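Local coordinates for signal recognition 54 kDa protein (Pyrococcus furiosus, PDB 3DM5) that is the 54 kDa protein subunit of the archaeal signal recognition particle, built around a P-loop-type nucleotide-binding domain that carries GDP in this model, at residues Gly132-Arg140 with Lys169-Tyr177; Pro213-Thr223 with Thr239-Leu249. All blocks are in the same frame, centred on the assembly; numbering follows the deposited sequence.

Interaction 1. Residues Gly132-Arg140 with Lys169-Tyr177; sequences GVVCSDTWR and KLAKEGVDY. With GDP (guanosine-5'-diphosphate), chain J.
V134 of strand 132-135 lies against G174 of helix 169-177, their CA atoms 5.3 Å apart. Strand and helix run nearly antiparallel, at 162°, with axes only 7.9 Å apart at closest approach. No hydrogen bond spans the two segments; they meet by packing alone. Both methyls of V134 rest on the backbone of G174: V134 CG1 sits 3.7 Å from G174 CA, while V134 CG2 is 3.5 Å from G174 C. G174 suits this place because a CB there would run into V134 CG1. Helix 167-180 here covers one face of the largely parallel sheet of a P-loop NTPase fold, and V133, on the other face, turns to helix 142-151. S136 CB and OG pack on the small A171, OG coming 3.6 Å from A171 CB; that hydroxyl is satisfied by the D189 carbonyl. L170 reaches further, its CD1 lying 3.6 Å from S136 CA and also meeting T138 CG2, with L170 and T138 passing alongside one another, ends pointing opposite ways. The chain then turns toward the nucleotide, where R140, bent at chi3 (-42°), presents its guanidinium edge to the beta phosphate: NH1 makes a weak hydrogen bond of 3.1 Å to GDP O2B, and NH2 is held by Q146.

Interaction 2. Residues Pro213-Thr223 with Thr239-Leu249; sequences PHEVILVIDGT and TPIGSIIVTKL. With GDP (guanosine-5'-diphosphate), chain J.
K248 meets the nucleotide and the neighbouring strand end: its backbone N donates to GDP O6 over 3.0 Å, while its NZ forms a salt bridge of 3.4 Å with D221 OD2, whose hydrogen bond is weak. The extended lysine chain lies along the guanine, K248 CG 3.5 Å from GDP C5, so its methylenes supply apolar cover; NZ also donates to the G110 carbonyl. With D250, T247-K248-L249 fits the TKxD (G4) motif by which GTPases recognise guanine. D221 is held by an Asx turn, its OD1 accepting from both the N and the OG1 of T223. CG of D221 is anti to the backbone N (chi1 174°), which carries the carboxylate out beside the lysine. G222 N bonds T247 O, and a CB on G222 would strike that oxygen and L249 CD2. Behind this end, strands 215-221 and 242-247 run parallel in register from V216 with G242 to D221 with T247, the ladder of a beta-alpha-beta crossover through helix 228-237. Bonds alternate along it, from V216 N to I241 O and S243 N to V216 O up to T247 N to I220 O. Beta-branched residues suit the extended backbone: I217 CG2 packs on I245 CD1 at 3.8 Å and V219 CG1 on T247 CG2 on the face turned to helix 113-125, whereas I220 CD1 meets I244 CG2 at 3.8 Å on the face covered by helix 228-237. At the far end S243 OG donates to the anti lone pair of E215 OE2 over 2.8 Å. That buried oxygen also pairs with K270, which would favour a charged carboxylate.

In the fold
Interactions 1 and 2 belong to one sheet, in which strands 185-189 and 101-106 separate strand 131-135 from strand 215-221. Their centres are 19 Å apart and their nearest atoms about 8 Å, so they do not touch; the common GDP joins them. Interaction 1 reaches the beta phosphate through R140, whereas interaction 2 reaches the base through K248, so the two contacts address opposite ends of the nucleotide. G112 and T114 of the probable P-loop, and T115 beside it, also bond GDP, and D250, just beyond 239-249, adds a further hydrogen bond. Q146, already holding R140, bonds GDP as well.

Interaction 1. Residues Gly132-Arg140 with Lys169-Tyr177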
loop_
_atom_site.group_PDB
_atom_site.type_symbol
_atom_site.label_atom_id
_atom_site.label_comp_id
_atom_site.label_asym_id
_atom_site.label_seq_id
_atom_site.Cartn_x
_atom_site.Cartn_y
_atom_site.Cartn_z
ATOM N N GLY A 132 -11.893 40.254 17.768
ATOM C CA GLY A 132 -12.961 40.484 16.822
ATOM C C GLY A 132 -12.519 40.051 15.437
ATOM O O GLY A 132 -11.368 40.256 15.054
ATOM N N VAL A 133 -13.413 39.430 14.683
ATOM C CA VAL A 133 -13.110 39.143 13.300
ATOM C C VAL A 133 -14.007 39.995 12.447
ATOM O O VAL A 133 -15.158 40.268 12.796
ATOM C CB VAL A 133 -13.223 37.609 12.907
ATOM C CG1 VAL A 133 -13.106 36.705 14.130
ATOM C CG2 VAL A 133 -14.505 37.323 12.131
ATOM N N VAL A 134 -13.455 40.419 11.326
ATOM C CA VAL A 134 -14.150 41.248 10.369
ATOM C C VAL A 134 -14.194 40.451 9.096
ATOM O O VAL A 134 -13.150 40.106 8.551
ATOM C CB VAL A 134 -13.355 42.539 10.076
ATOM C CG1 VAL A 134 -13.948 43.296 8.864
ATOM C CG2 VAL A 134 -13.311 43.407 11.304
ATOM N N CYS A 135 -15.391 40.164 8.613
ATOM C CA CYS A 135 -15.532 39.413 7.379
ATOM C C CYS A 135 -15.771 40.347 6.190
ATOM O O CYS A 135 -16.894 40.798 5.968
ATOM C CB CYS A 135 -16.673 38.415 7.508
ATOM S SG CYS A 135 -17.150 37.623 5.972
ATOM N N SER A 136 -14.717 40.640 5.432
ATOM C CA SER A 136 -14.869 41.487 4.261
ATOM C C SER A 136 -14.831 40.666 2.977
ATOM O O SER A 136 -14.444 41.159 1.924
ATOM C CB SER A 136 -13.812 42.602 4.244
ATOM O OG SER A 136 -12.498 42.087 4.135
ATOM N N ASP A 137 -15.237 39.402 3.086
ATOM C CA ASP A 137 -15.240 38.462 1.961
ATOM C C ASP A 137 -16.505 38.641 1.142
ATOM O O ASP A 137 -17.526 38.001 1.406
ATOM C CB ASP A 137 -15.138 37.011 2.459
ATOM C CG ASP A 137 -14.825 36.007 1.339
ATOM O OD1 ASP A 137 -14.845 36.393 0.157
ATOM O OD2 ASP A 137 -14.555 34.819 1.650
ATOM N N THR A 138 -16.417 39.520 0.148
ATOM C CA THR A 138 -17.537 39.839 -0.726
ATOM C C THR A 138 -17.621 38.836 -1.876
ATOM O O THR A 138 -18.592 38.828 -2.624
ATOM C CB THR A 138 -17.408 41.279 -1.298
ATOM O OG1 THR A 138 -16.154 41.421 -1.975
ATOM C CG2 THR A 138 -17.475 42.308 -0.183
ATOM N N TRP A 139 -16.590 37.999 -1.996
ATOM C CA TRP A 139 -16.461 36.995 -3.065
ATOM C C TRP A 139 -17.299 35.716 -2.830
ATOM O O TRP A 139 -17.706 35.043 -3.776
ATOM C CB TRP A 139 -14.983 36.630 -3.240
ATOM C CG TRP A 139 -14.594 36.211 -4.623
ATOM C CD1 TRP A 139 -14.371 37.026 -5.701
ATOM C CD2 TRP A 139 -14.343 34.872 -5.071
ATOM N NE1 TRP A 139 -14.011 36.271 -6.796
ATOM C CE2 TRP A 139 -13.990 34.948 -6.437
ATOM C CE3 TRP A 139 -14.386 33.616 -4.450
ATOM C CZ2 TRP A 139 -13.689 33.810 -7.195
ATOM C CZ3 TRP A 139 -14.085 32.489 -5.204
ATOM C CH2 TRP A 139 -13.742 32.594 -6.565
ATOM N N ARG A 140 -17.523 35.379 -1.565
ATOM C CA ARG A 140 -18.461 34.328 -1.179
ATOM C C ARG A 140 -19.037 34.682 0.188
ATOM O O ARG A 140 -18.600 34.152 1.210
ATOM C CB ARG A 140 -17.797 32.945 -1.157
ATOM C CG ARG A 140 -16.301 32.925 -0.781
ATOM C CD ARG A 140 -15.899 31.555 -0.212
ATOM N NE ARG A 140 -16.941 31.071 0.695
ATOM C CZ ARG A 140 -16.751 30.225 1.706
ATOM N NH1 ARG A 140 -15.542 29.741 1.971
ATOM N NH2 ARG A 140 -17.783 29.874 2.458
ATOM N N LYS A 169 -14.275 49.106 1.519
ATOM C CA LYS A 169 -15.198 49.767 2.417
ATOM C C LYS A 169 -15.495 48.844 3.585
ATOM O O LYS A 169 -15.398 49.246 4.749
ATOM C CB LYS A 169 -16.493 50.132 1.698
ATOM C CG LYS A 169 -16.644 51.605 1.353
ATOM C CD LYS A 169 -18.089 51.889 0.919
ATOM C CE LYS A 169 -19.092 51.069 1.748
ATOM N NZ LYS A 169 -20.524 51.313 1.386
ATOM N N LEU A 170 -15.848 47.600 3.260
ATOM C CA LEU A 170 -16.288 46.617 4.247
ATOM C C LEU A 170 -15.219 46.404 5.303
ATOM O O LEU A 170 -15.484 46.424 6.502
ATOM C CB LEU A 170 -16.570 45.287 3.565
ATOM C CG LEU A 170 -17.942 44.677 3.792
ATOM C CD1 LEU A 170 -17.915 43.236 3.352
ATOM C CD2 LEU A 170 -18.378 44.821 5.234
ATOM N N ALA A 171 -13.996 46.206 4.838
ATOM C CA ALA A 171 -12.884 45.946 5.735
ATOM C C ALA A 171 -12.606 47.118 6.676
ATOM O O ALA A 171 -12.240 46.917 7.834
ATOM C CB ALA A 171 -11.613 45.532 4.936
ATOM N N LYS A 172 -12.784 48.341 6.184
ATOM C CA LYS A 172 -12.594 49.524 7.026
ATOM C C LYS A 172 -13.744 49.741 8.017
ATOM O O LYS A 172 -13.505 49.985 9.198
ATOM C CB LYS A 172 -12.359 50.781 6.188
ATOM N N GLU A 173 -14.987 49.658 7.552
ATOM C CA GLU A 173 -16.112 49.744 8.485
ATOM C C GLU A 173 -15.957 48.715 9.612
ATOM O O GLU A 173 -16.218 49.009 10.782
ATOM C CB GLU A 173 -17.445 49.478 7.788
ATOM C CG GLU A 173 -17.761 50.339 6.603
ATOM C CD GLU A 173 -18.991 49.841 5.857
ATOM O OE1 GLU A 173 -19.839 49.150 6.481
ATOM O OE2 GLU A 173 -19.101 50.137 4.644
ATOM N N GLY A 174 -15.554 47.498 9.244
ATOM C CA GLY A 174 -15.446 46.420 10.202
ATOM C C GLY A 174 -14.390 46.730 11.233
ATOM O O GLY A 174 -14.631 46.659 12.437
ATOM N N VAL A 175 -13.209 47.095 10.760
ATOM C CA VAL A 175 -12.104 47.340 11.667
ATOM C C VAL A 175 -12.474 48.449 12.660
ATOM O O VAL A 175 -12.216 48.341 13.858
ATOM C CB VAL A 175 -10.821 47.685 10.884
ATOM C CG1 VAL A 175 -9.744 48.204 11.804
ATOM C CG2 VAL A 175 -10.334 46.464 10.124
ATOM N N ASP A 176 -13.103 49.506 12.162
ATOM C CA ASP A 176 -13.474 50.631 13.019
ATOM C C ASP A 176 -14.521 50.220 14.045
ATOM O O ASP A 176 -14.421 50.567 15.225
ATOM C CB ASP A 176 -13.934 51.826 12.173
ATOM C CG ASP A 176 -12.788 52.428 11.358
ATOM O OD1 ASP A 176 -11.614 52.182 11.731
ATOM O OD2 ASP A 176 -13.049 53.127 10.350
ATOM N N TYR A 177 -15.505 49.450 13.596
ATOM C CA TYR A 177 -16.515 48.916 14.498
ATOM C C TYR A 177 -15.933 48.013 15.585
ATOM O O TYR A 177 -16.075 48.312 16.765
ATOM C CB TYR A 177 -17.627 48.191 13.730
ATOM C CG TYR A 177 -18.804 47.818 14.602
ATOM C CD1 TYR A 177 -19.923 48.637 14.681
ATOM C CD2 TYR A 177 -18.795 46.647 15.354
ATOM C CE1 TYR A 177 -20.999 48.294 15.479
ATOM C CE2 TYR A 177 -19.866 46.302 16.154
ATOM C CZ TYR A 177 -20.963 47.128 16.214
ATOM O OH TYR A 177 -22.025 46.775 17.015
HETATM P PB GDP J . -12.244 28.772 1.922
HETATM O O1B GDP J . -10.889 28.209 1.664
HETATM O O2B GDP J . -12.911 29.039 0.595
HETATM O O3B GDP J . -12.119 30.035 2.738
HETATM O O3A GDP J . -13.225 27.687 2.603
HETATM P PA GDP J . -12.972 26.832 3.939
HETATM O O1A GDP J . -14.241 26.183 4.405
HETATM O O2A GDP J . -12.376 27.654 5.045
HETATM O "O5'" GDP J . -11.989 25.676 3.409
HETATM C "C5'" GDP J . -12.526 24.777 2.446
HETATM C "C4'" GDP J . -12.435 23.329 2.936
HETATM O "O4'" GDP J . -11.136 22.973 3.462
HETATM C "C3'" GDP J . -13.447 23.058 4.037
HETATM O "O3'" GDP J . -14.040 21.800 3.702
HETATM C "C2'" GDP J . -12.608 22.973 5.299
HETATM O "O2'" GDP J . -13.117 22.046 6.230
HETATM C "C1'" GDP J . -11.304 22.421 4.780
HETATM N N9 GDP J . -10.135 22.752 5.609
HETATM C C8 GDP J . -9.652 23.959 5.950
HETATM N N7 GDP J . -8.519 23.827 6.693
HETATM C C5 GDP J . -8.266 22.509 6.812
HETATM C C6 GDP J . -7.246 21.641 7.457
HETATM O O6 GDP J . -6.272 22.112 8.092
HETATM N N1 GDP J . -7.395 20.316 7.336
HETATM C C2 GDP J . -8.407 19.756 6.652
HETATM N N2 GDP J . -8.478 18.410 6.575
HETATM N N3 GDP J . -9.364 20.476 6.036
HETATM C C4 GDP J . -9.340 21.818 6.091
#

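Interaction 2. Residues Pro213-Thr223 with Thr239-Leu249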
loop_
_atom_site.group_PDB
_atom_site.type_symbol
_atom_site.label_atom_id
_atom_site.label_comp_id
_atom_site.label_asym_id
_atom_site.label_seq_id
_atom_site.Cartn_x
_atom_site.Cartn_y
_atom_site.Cartn_z
ATOM N N PRO A 213 -2.522 46.961 8.440
ATOM C CA PRO A 213 -2.509 45.866 9.405
ATOM C C PRO A 213 -1.133 45.738 10.011
ATOM O O PRO A 213 -0.137 46.176 9.417
ATOM C CB PRO A 213 -2.779 44.626 8.544
ATOM C CG PRO A 213 -2.808 45.087 7.117
ATOM C CD PRO A 213 -2.280 46.477 7.074
ATOM N N HIS A 214 -1.069 45.132 11.185
ATOM C CA HIS A 214 0.220 44.731 11.727
ATOM C C HIS A 214 0.884 43.646 10.877
ATOM O O HIS A 214 2.102 43.576 10.798
ATOM C CB HIS A 214 0.103 44.233 13.171
ATOM C CG HIS A 214 1.356 43.582 13.665
ATOM N ND1 HIS A 214 1.426 42.244 13.988
ATOM C CD2 HIS A 214 2.607 44.075 13.846
ATOM C CE1 HIS A 214 2.657 41.942 14.367
ATOM N NE2 HIS A 214 3.390 43.040 14.290
ATOM N N GLU A 215 0.077 42.800 10.245
ATOM C CA GLU A 215 0.608 41.663 9.513
ATOM C C GLU A 215 -0.343 41.190 8.421
ATOM O O GLU A 215 -1.562 41.261 8.567
ATOM C CB GLU A 215 0.927 40.518 10.476
ATOM C CG GLU A 215 1.827 39.473 9.902
ATOM C CD GLU A 215 2.611 38.720 10.970
ATOM O OE1 GLU A 215 2.967 39.331 12.006
ATOM O OE2 GLU A 215 2.882 37.518 10.767
ATOM N N VAL A 216 0.222 40.712 7.321
ATOM C CA VAL A 216 -0.599 40.146 6.273
ATOM C C VAL A 216 -0.278 38.659 6.182
ATOM O O VAL A 216 0.882 38.284 6.067
ATOM C CB VAL A 216 -0.383 40.863 4.944
ATOM C CG1 VAL A 216 -1.132 40.175 3.830
ATOM C CG2 VAL A 216 -0.841 42.294 5.072
ATOM N N ILE A 217 -1.304 37.818 6.288
ATOM C CA ILE A 217 -1.103 36.371 6.380
ATOM C C ILE A 217 -1.775 35.680 5.221
ATOM O O ILE A 217 -2.996 35.746 5.065
ATOM C CB ILE A 217 -1.676 35.782 7.669
ATOM C CG1 ILE A 217 -1.002 36.380 8.893
ATOM C CG2 ILE A 217 -1.468 34.298 7.694
ATOM C CD1 ILE A 217 -1.629 35.922 10.198
ATOM N N LEU A 218 -0.957 35.044 4.388
ATOM C CA LEU A 218 -1.431 34.277 3.246
ATOM C C LEU A 218 -1.651 32.827 3.686
ATOM O O LEU A 218 -0.785 32.209 4.316
ATOM C CB LEU A 218 -0.420 34.339 2.102
ATOM C CG LEU A 218 -0.790 33.407 0.940
ATOM C CD1 LEU A 218 -2.182 33.781 0.399
ATOM C CD2 LEU A 218 0.279 33.393 -0.151
ATOM N N VAL A 219 -2.829 32.309 3.377
ATOM C CA VAL A 219 -3.226 30.957 3.749
ATOM C C VAL A 219 -3.072 30.051 2.532
ATOM O O VAL A 219 -3.729 30.240 1.528
ATOM C CB VAL A 219 -4.672 30.959 4.263
ATOM C CG1 VAL A 219 -5.154 29.545 4.511
ATOM C CG2 VAL A 219 -4.759 31.789 5.533
ATOM N N ILE A 220 -2.146 29.105 2.608
ATOM C CA ILE A 220 -1.865 28.205 1.491
ATOM C C ILE A 220 -2.319 26.786 1.806
ATOM O O ILE A 220 -2.012 26.240 2.872
ATOM C CB ILE A 220 -0.354 28.140 1.164
ATOM C CG1 ILE A 220 0.222 29.534 0.952
ATOM C CG2 ILE A 220 -0.104 27.298 -0.077
ATOM C CD1 ILE A 220 1.653 29.504 0.488
ATOM N N ASP A 221 -3.038 26.200 0.859
ATOM C CA ASP A 221 -3.469 24.809 0.924
ATOM C C ASP A 221 -2.263 23.908 0.674
ATOM O O ASP A 221 -1.689 23.895 -0.410
ATOM C CB ASP A 221 -4.565 24.602 -0.119
ATOM C CG ASP A 221 -4.999 23.163 -0.257
ATOM O OD1 ASP A 221 -4.239 22.251 0.151
ATOM O OD2 ASP A 221 -6.108 22.956 -0.799
ATOM N N GLY A 222 -1.871 23.163 1.698
ATOM C CA GLY A 222 -0.653 22.381 1.629
ATOM C C GLY A 222 -0.745 21.131 0.771
ATOM O O GLY A 222 0.240 20.453 0.570
ATOM N N THR A 223 -1.923 20.818 0.259
ATOM C CA THR A 223 -2.053 19.647 -0.586
ATOM C C THR A 223 -1.590 19.955 -1.991
ATOM O O THR A 223 -1.560 19.065 -2.839
ATOM C CB THR A 223 -3.493 19.126 -0.652
ATOM O OG1 THR A 223 -4.301 20.073 -1.359
ATOM C CG2 THR A 223 -4.053 18.874 0.759
ATOM N N THR A 239 4.457 42.487 -0.267
ATOM C CA THR A 239 4.236 42.948 1.090
ATOM C C THR A 239 5.465 42.761 1.955
ATOM O O THR A 239 6.056 41.692 1.999
ATOM C CB THR A 239 3.058 42.240 1.766
ATOM O OG1 THR A 239 3.044 42.595 3.152
ATOM C CG2 THR A 239 3.193 40.729 1.646
ATOM N N PRO A 240 5.869 43.825 2.629
ATOM C CA PRO A 240 7.035 43.770 3.509
ATOM C C PRO A 240 6.652 43.169 4.850
ATOM O O PRO A 240 7.539 42.920 5.669
ATOM C CB PRO A 240 7.394 45.245 3.683
ATOM C CG PRO A 240 6.020 45.935 3.578
ATOM C CD PRO A 240 5.401 45.207 2.420
ATOM N N ILE A 241 5.362 42.934 5.079
ATOM C CA ILE A 241 4.927 42.370 6.361
ATOM C C ILE A 241 4.129 41.058 6.227
ATOM O O ILE A 241 3.081 40.878 6.890
ATOM C CB ILE A 241 4.095 43.394 7.199
ATOM C CG1 ILE A 241 3.046 44.091 6.333
ATOM C CG2 ILE A 241 4.984 44.429 7.839
ATOM C CD1 ILE A 241 1.917 44.694 7.163
ATOM N N GLY A 242 4.618 40.149 5.385
ATOM C CA GLY A 242 3.873 38.941 5.087
ATOM C C GLY A 242 4.329 37.725 5.870
ATOM O O GLY A 242 5.513 37.561 6.150
ATOM N N SER A 243 3.375 36.880 6.244
ATOM C CA SER A 243 3.672 35.538 6.763
ATOM C C SER A 243 2.698 34.536 6.179
ATOM O O SER A 243 1.787 34.899 5.431
ATOM C CB SER A 243 3.576 35.493 8.286
ATOM O OG SER A 243 2.243 35.741 8.714
ATOM N N ILE A 244 2.855 33.274 6.552
ATOM C CA ILE A 244 2.113 32.205 5.891
ATOM C C ILE A 244 1.525 31.246 6.904
ATOM O O ILE A 244 2.180 30.891 7.892
ATOM C CB ILE A 244 3.075 31.386 4.970
ATOM C CG1 ILE A 244 3.956 32.312 4.127
ATOM C CG2 ILE A 244 2.311 30.385 4.102
ATOM C CD1 ILE A 244 3.241 32.884 2.960
ATOM N N ILE A 245 0.287 30.834 6.669
ATOM C CA ILE A 245 -0.239 29.658 7.326
ATOM C C ILE A 245 -0.484 28.604 6.260
ATOM O O ILE A 245 -1.073 28.884 5.215
ATOM C CB ILE A 245 -1.535 29.933 8.085
ATOM C CG1 ILE A 245 -1.233 30.798 9.311
ATOM C CG2 ILE A 245 -2.194 28.606 8.513
ATOM C CD1 ILE A 245 -2.477 31.430 9.945
ATOM N N VAL A 246 0.002 27.401 6.515
ATOM C CA VAL A 246 -0.168 26.295 5.587
ATOM C C VAL A 246 -1.220 25.344 6.131
ATOM O O VAL A 246 -1.091 24.853 7.262
ATOM C CB VAL A 246 1.160 25.559 5.386
ATOM C CG1 VAL A 246 0.974 24.387 4.457
ATOM C CG2 VAL A 246 2.184 26.531 4.832
ATOM N N THR A 247 -2.279 25.105 5.359
ATOM C CA THR A 247 -3.394 24.300 5.865
ATOM C C THR A 247 -3.366 22.868 5.331
ATOM O O THR A 247 -2.601 22.559 4.411
ATOM C CB THR A 247 -4.753 24.884 5.478
ATOM O OG1 THR A 247 -4.813 25.005 4.053
ATOM C CG2 THR A 247 -4.967 26.227 6.130
ATOM N N LYS A 248 -4.218 22.021 5.914
ATOM C CA LYS A 248 -4.482 20.692 5.397
ATOM C C LYS A 248 -3.208 19.853 5.347
ATOM O O LYS A 248 -2.980 19.126 4.373
ATOM C CB LYS A 248 -5.108 20.788 4.005
ATOM C CG LYS A 248 -6.361 21.617 3.978
ATOM C CD LYS A 248 -6.938 21.734 2.576
ATOM C CE LYS A 248 -8.279 22.488 2.587
ATOM N NZ LYS A 248 -8.825 22.712 1.197
ATOM N N LEU A 249 -2.365 19.970 6.371
ATOM C CA LEU A 249 -1.179 19.138 6.428
ATOM C C LEU A 249 -1.549 17.709 6.875
ATOM O O LEU A 249 -0.829 16.735 6.608
ATOM C CB LEU A 249 -0.101 19.758 7.332
ATOM C CG LEU A 249 0.679 20.977 6.804
ATOM C CD1 LEU A 249 1.952 21.110 7.571
ATOM C CD2 LEU A 249 0.999 20.859 5.346
HETATM P PB GDP J . -12.244 28.772 1.922
HETATM O O1B GDP J . -10.889 28.209 1.664
HETATM O O2B GDP J . -12.911 29.039 0.595
HETATM O O3B GDP J . -12.119 30.035 2.738
HETATM O O3A GDP J . -13.225 27.687 2.603
HETATM P PA GDP J . -12.972 26.832 3.939
HETATM O O1A GDP J . -14.241 26.183 4.405
HETATM O O2A GDP J . -12.376 27.654 5.045
HETATM O "O5'" GDP J . -11.989 25.676 3.409
HETATM C "C5'" GDP J . -12.526 24.777 2.446
HETATM C "C4'" GDP J . -12.435 23.329 2.936
HETATM O "O4'" GDP J . -11.136 22.973 3.462
HETATM C "C3'" GDP J . -13.447 23.058 4.037
HETATM O "O3'" GDP J . -14.040 21.800 3.702
HETATM C "C2'" GDP J . -12.608 22.973 5.299
HETATM O "O2'" GDP J . -13.117 22.046 6.230
HETATM C "C1'" GDP J . -11.304 22.421 4.780
HETATM N N9 GDP J . -10.135 22.752 5.609
HETATM C C8 GDP J . -9.652 23.959 5.950
HETATM N N7 GDP J . -8.519 23.827 6.693
HETATM C C5 GDP J . -8.266 22.509 6.812
HETATM C C6 GDP J . -7.246 21.641 7.457
HETATM O O6 GDP J . -6.272 22.112 8.092
HETATM N N1 GDP J . -7.395 20.316 7.336
HETATM C C2 GDP J . -8.407 19.756 6.652
HETATM N N2 GDP J . -8.478 18.410 6.575
HETATM N N3 GDP J . -9.364 20.476 6.036
HETATM C C4 GDP J . -9.340 21.818 6.091
#